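PDB 3X17: endoglucanase from Uncultured bacterium, which probably hydrolyses internal beta-1,4-glucosidic bonds of cellulose, as expected of a glycoside hydrolase family 9 endoglucanase. Local coordinates for residues Tyr127-Cys132 / Met502-Leu507. Residues are numbered along the deposited sequence; the frame is centred on the assembly and turned at random.
Sequences YYLQRC and MVPGLL. With ZN (zinc ion), chain C.
Leu-129 and Val-503 bring the two backbones nearest, their CA atoms 7.1 Å apart, where the last turn of helix 115-130 meets segment 502-507, in the loop that follows helix 494-499 and runs on to helix 543-558. Within that turn Gln-130 N bonds to Tyr-127 O (2.9 Å), after which the chain leaves the helix toward Cys-132. Helix end and loop are a worked example of joining by side-chain packing, with no polar bond between the two segments. Leu-129 and Val-503 run antiparallel, side by side, Leu-129 CB lying 3.8 Å from Val-503 CG1. With CG1 anti to the backbone N (chi1 176°), that methyl projects into the leucine, 4.0 Å from Leu-129 CD2. The same CD2 meets Pro-504 CD, the leucine lying across the proline side chain, nearly perpendicular to it. Gln-130 bends at chi2 (-82°), and both methyls of Leu-506 lie to one side of its amide plane: CD1 and CD2 are each 4.1 Å from Gln-130 OE1, and CD2 also reaches CG. Gln-130 NE2 donates a hydrogen bond to the backbone O of His-175, whose own NE2 binds the zinc ion together with Asp-148, His-149 and Cys-132 SG. A leucine here would probably leave the carbonyl of His-175 without this donor, losing one tie between helix end and zinc site. The chemistry is thus divided: apolar, buried contact joins helix end to loop within the (alpha/alpha)6-barrel domain, whereas the polar bond of Gln-130 is consistent with a place in the zinc site's second shell.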
ATOM      1  N   TYR A 127      -1.331  10.893  -2.531  1.00 31.37           N
ATOM      2  CA  TYR A 127      -2.787  10.925  -2.390  1.00 30.76           C
ATOM      3  C   TYR A 127      -3.350  12.313  -2.745  1.00 33.25           C
ATOM      4  O   TYR A 127      -4.378  12.436  -3.421  1.00 33.25           O
ATOM      5  CB  TYR A 127      -3.209  10.531  -0.961  1.00 30.32           C
ATOM      6  CG  TYR A 127      -2.970   9.070  -0.653  1.00 29.94           C
ATOM      7  CD1 TYR A 127      -3.843   8.111  -1.100  1.00 31.61           C
ATOM      8  CD2 TYR A 127      -1.816   8.649  -0.005  1.00 26.69           C
ATOM      9  CE1 TYR A 127      -3.564   6.766  -0.964  1.00 32.93           C
ATOM     10  CE2 TYR A 127      -1.558   7.296   0.194  1.00 27.77           C
ATOM     11  CZ  TYR A 127      -2.448   6.362  -0.275  1.00 29.43           C
ATOM     12  OH  TYR A 127      -2.232   5.008  -0.080  1.00 28.06           O
ATOM     13  N   TYR A 128      -2.699  13.358  -2.253  1.00 32.75           N
ATOM     14  CA  TYR A 128      -3.132  14.716  -2.564  1.00 36.17           C
ATOM     15  C   TYR A 128      -3.165  14.891  -4.078  1.00 34.74           C
ATOM     16  O   TYR A 128      -4.057  15.506  -4.609  1.00 32.41           O
ATOM     17  CB  TYR A 128      -2.193  15.761  -1.915  1.00 34.58           C
ATOM     18  CG  TYR A 128      -2.291  17.157  -2.497  1.00 35.88           C
ATOM     19  CD1 TYR A 128      -3.479  17.881  -2.431  1.00 32.71           C
ATOM     20  CD2 TYR A 128      -1.148  17.800  -2.992  1.00 36.44           C
ATOM     21  CE1 TYR A 128      -3.548  19.197  -2.900  1.00 37.97           C
ATOM     22  CE2 TYR A 128      -1.215  19.064  -3.511  1.00 40.86           C
ATOM     23  CZ  TYR A 128      -2.406  19.780  -3.426  1.00 44.25           C
ATOM     24  OH  TYR A 128      -2.441  21.074  -3.887  1.00 51.31           O
ATOM     25  N   LEU A 129      -2.245  14.240  -4.769  1.00 36.29           N
ATOM     26  CA  LEU A 129      -2.102  14.446  -6.201  1.00 36.92           C
ATOM     27  C   LEU A 129      -3.103  13.566  -6.969  1.00 37.52           C
ATOM     28  O   LEU A 129      -3.292  13.723  -8.183  1.00 37.90           O
ATOM     29  CB  LEU A 129      -0.669  14.099  -6.602  1.00 35.78           C
ATOM     30  CG  LEU A 129       0.407  15.190  -6.554  1.00 38.57           C
ATOM     31  CD1 LEU A 129      -0.004  16.526  -5.896  1.00 37.06           C
ATOM     32  CD2 LEU A 129       1.755  14.686  -6.107  1.00 32.99           C
ATOM     33  N   GLN A 130      -3.717  12.629  -6.255  1.00 35.00           N
ATOM     34  CA  GLN A 130      -4.772  11.767  -6.808  1.00 33.52           C
ATOM     35  C   GLN A 130      -6.188  12.280  -6.533  1.00 32.30           C
ATOM     36  O   GLN A 130      -7.161  11.655  -6.957  1.00 34.72           O
ATOM     37  CB  GLN A 130      -4.653  10.351  -6.238  1.00 31.84           C
ATOM     38  CG  GLN A 130      -3.397   9.590  -6.654  1.00 34.22           C
ATOM     39  CD  GLN A 130      -3.518   8.951  -8.023  1.00 34.81           C
ATOM     40  OE1 GLN A 130      -2.804   9.314  -8.957  1.00 44.47           O
ATOM     41  NE2 GLN A 130      -4.472   8.044  -8.169  1.00 36.35           N
ATOM     42  N   ARG A 131      -6.324  13.342  -5.749  1.00 30.28           N
ATOM     43  CA  ARG A 131      -7.656  13.855  -5.394  1.00 31.38           C
ATOM     44  C   ARG A 131      -8.525  14.182  -6.610  1.00 30.86           C
ATOM     45  O   ARG A 131      -8.024  14.614  -7.640  1.00 30.83           O
ATOM     46  CB  ARG A 131      -7.569  15.083  -4.507  1.00 28.79           C
ATOM     47  CG  ARG A 131      -7.054  14.820  -3.095  1.00 30.11           C
ATOM     48  CD  ARG A 131      -7.020  16.151  -2.249  1.00 29.87           C
ATOM     49  NE  ARG A 131      -6.371  15.950  -0.945  1.00 32.38           N
ATOM     50  CZ  ARG A 131      -6.298  16.876   0.014  1.00 36.08           C
ATOM     51  NH1 ARG A 131      -6.812  18.089  -0.185  1.00 30.67           N
ATOM     52  NH2 ARG A 131      -5.716  16.592   1.183  1.00 35.08           N
ATOM     53  N   CYS A 132      -9.818  13.899  -6.494  1.00 31.30           N
ATOM     54  CA  CYS A 132     -10.771  14.082  -7.585  1.00 31.69           C
ATOM     55  C   CYS A 132     -11.700  15.208  -7.176  1.00 33.19           C
ATOM     56  O   CYS A 132     -11.957  15.398  -5.985  1.00 32.41           O
ATOM     57  CB  CYS A 132     -11.587  12.810  -7.764  1.00 33.18           C
ATOM     58  SG  CYS A 132     -12.849  12.777  -9.077  1.00 31.15           S
ATOM     59  N   MET A 502       5.360  13.853 -14.401  1.00 37.60           N
ATOM     60  CA  MET A 502       5.359  12.745 -13.427  1.00 37.72           C
ATOM     61  C   MET A 502       4.624  13.123 -12.147  1.00 38.39           C
ATOM     62  O   MET A 502       4.862  14.202 -11.556  1.00 36.86           O
ATOM     63  CB  MET A 502       6.780  12.305 -13.064  1.00 38.03           C
ATOM     64  CG  MET A 502       6.828  10.994 -12.250  1.00 35.80           C
ATOM     65  SD  MET A 502       5.842   9.601 -12.880  1.00 36.49           S
ATOM     66  CE  MET A 502       6.689   9.221 -14.415  1.00 33.77           C
ATOM     67  N   VAL A 503       3.740  12.233 -11.709  1.00 37.37           N
ATOM     68  CA  VAL A 503       3.280  12.248 -10.332  1.00 34.23           C
ATOM     69  C   VAL A 503       4.189  11.367  -9.464  1.00 35.55           C
ATOM     70  O   VAL A 503       4.204  10.136  -9.602  1.00 35.13           O
ATOM     71  CB  VAL A 503       1.834  11.775 -10.205  1.00 35.31           C
ATOM     72  CG1 VAL A 503       1.438  11.710  -8.718  1.00 30.45           C
ATOM     73  CG2 VAL A 503       0.879  12.715 -10.996  1.00 32.90           C
ATOM     74  N   PRO A 504       4.953  12.002  -8.559  1.00 34.43           N
ATOM     75  CA  PRO A 504       5.920  11.255  -7.764  1.00 33.48           C
ATOM     76  C   PRO A 504       5.265  10.542  -6.568  1.00 32.84           C
ATOM     77  O   PRO A 504       4.211  10.977  -6.082  1.00 33.21           O
ATOM     78  CB  PRO A 504       6.908  12.345  -7.306  1.00 32.25           C
ATOM     79  CG  PRO A 504       6.078  13.607  -7.239  1.00 33.39           C
ATOM     80  CD  PRO A 504       4.931  13.440  -8.227  1.00 34.19           C
ATOM     81  N   GLY A 505       5.875   9.443  -6.128  1.00 32.28           N
ATOM     82  CA  GLY A 505       5.536   8.814  -4.862  1.00 30.98           C
ATOM     83  C   GLY A 505       4.523   7.686  -5.020  1.00 32.02           C
ATOM     84  O   GLY A 505       4.054   7.113  -4.016  1.00 30.84           O
ATOM     85  N   LEU A 506       4.187   7.343  -6.267  1.00 31.43           N
ATOM     86  CA  LEU A 506       3.194   6.261  -6.509  1.00 30.39           C
ATOM     87  C   LEU A 506       3.884   4.914  -6.711  1.00 28.16           C
ATOM     88  O   LEU A 506       4.732   4.763  -7.601  1.00 26.27           O
ATOM     89  CB  LEU A 506       2.315   6.571  -7.730  1.00 30.52           C
ATOM     90  CG  LEU A 506       1.534   7.878  -7.759  1.00 31.41           C
ATOM     91  CD1 LEU A 506       1.075   8.159  -9.195  1.00 28.63           C
ATOM     92  CD2 LEU A 506       0.321   7.774  -6.834  1.00 33.76           C
ATOM     93  N   LEU A 507       3.452   3.915  -5.949  1.00 27.72           N
ATOM     94  CA  LEU A 507       3.935   2.556  -6.128  1.00 29.41           C
ATOM     95  C   LEU A 507       3.138   1.820  -7.225  1.00 30.24           C
ATOM     96  O   LEU A 507       1.926   1.609  -7.083  1.00 28.77           O
ATOM     97  CB  LEU A 507       3.805   1.795  -4.800  1.00 29.70           C
ATOM     98  CG  LEU A 507       4.099   0.290  -4.751  1.00 31.18           C
ATOM     99  CD1 LEU A 507       5.564  -0.011  -5.108  1.00 24.55           C
ATOM    100  CD2 LEU A 507       3.781  -0.255  -3.366  1.00 27.67           C
TER
HETATM  101 ZN    ZN C 601     -11.699  13.229 -10.853  1.00 34.34          ZN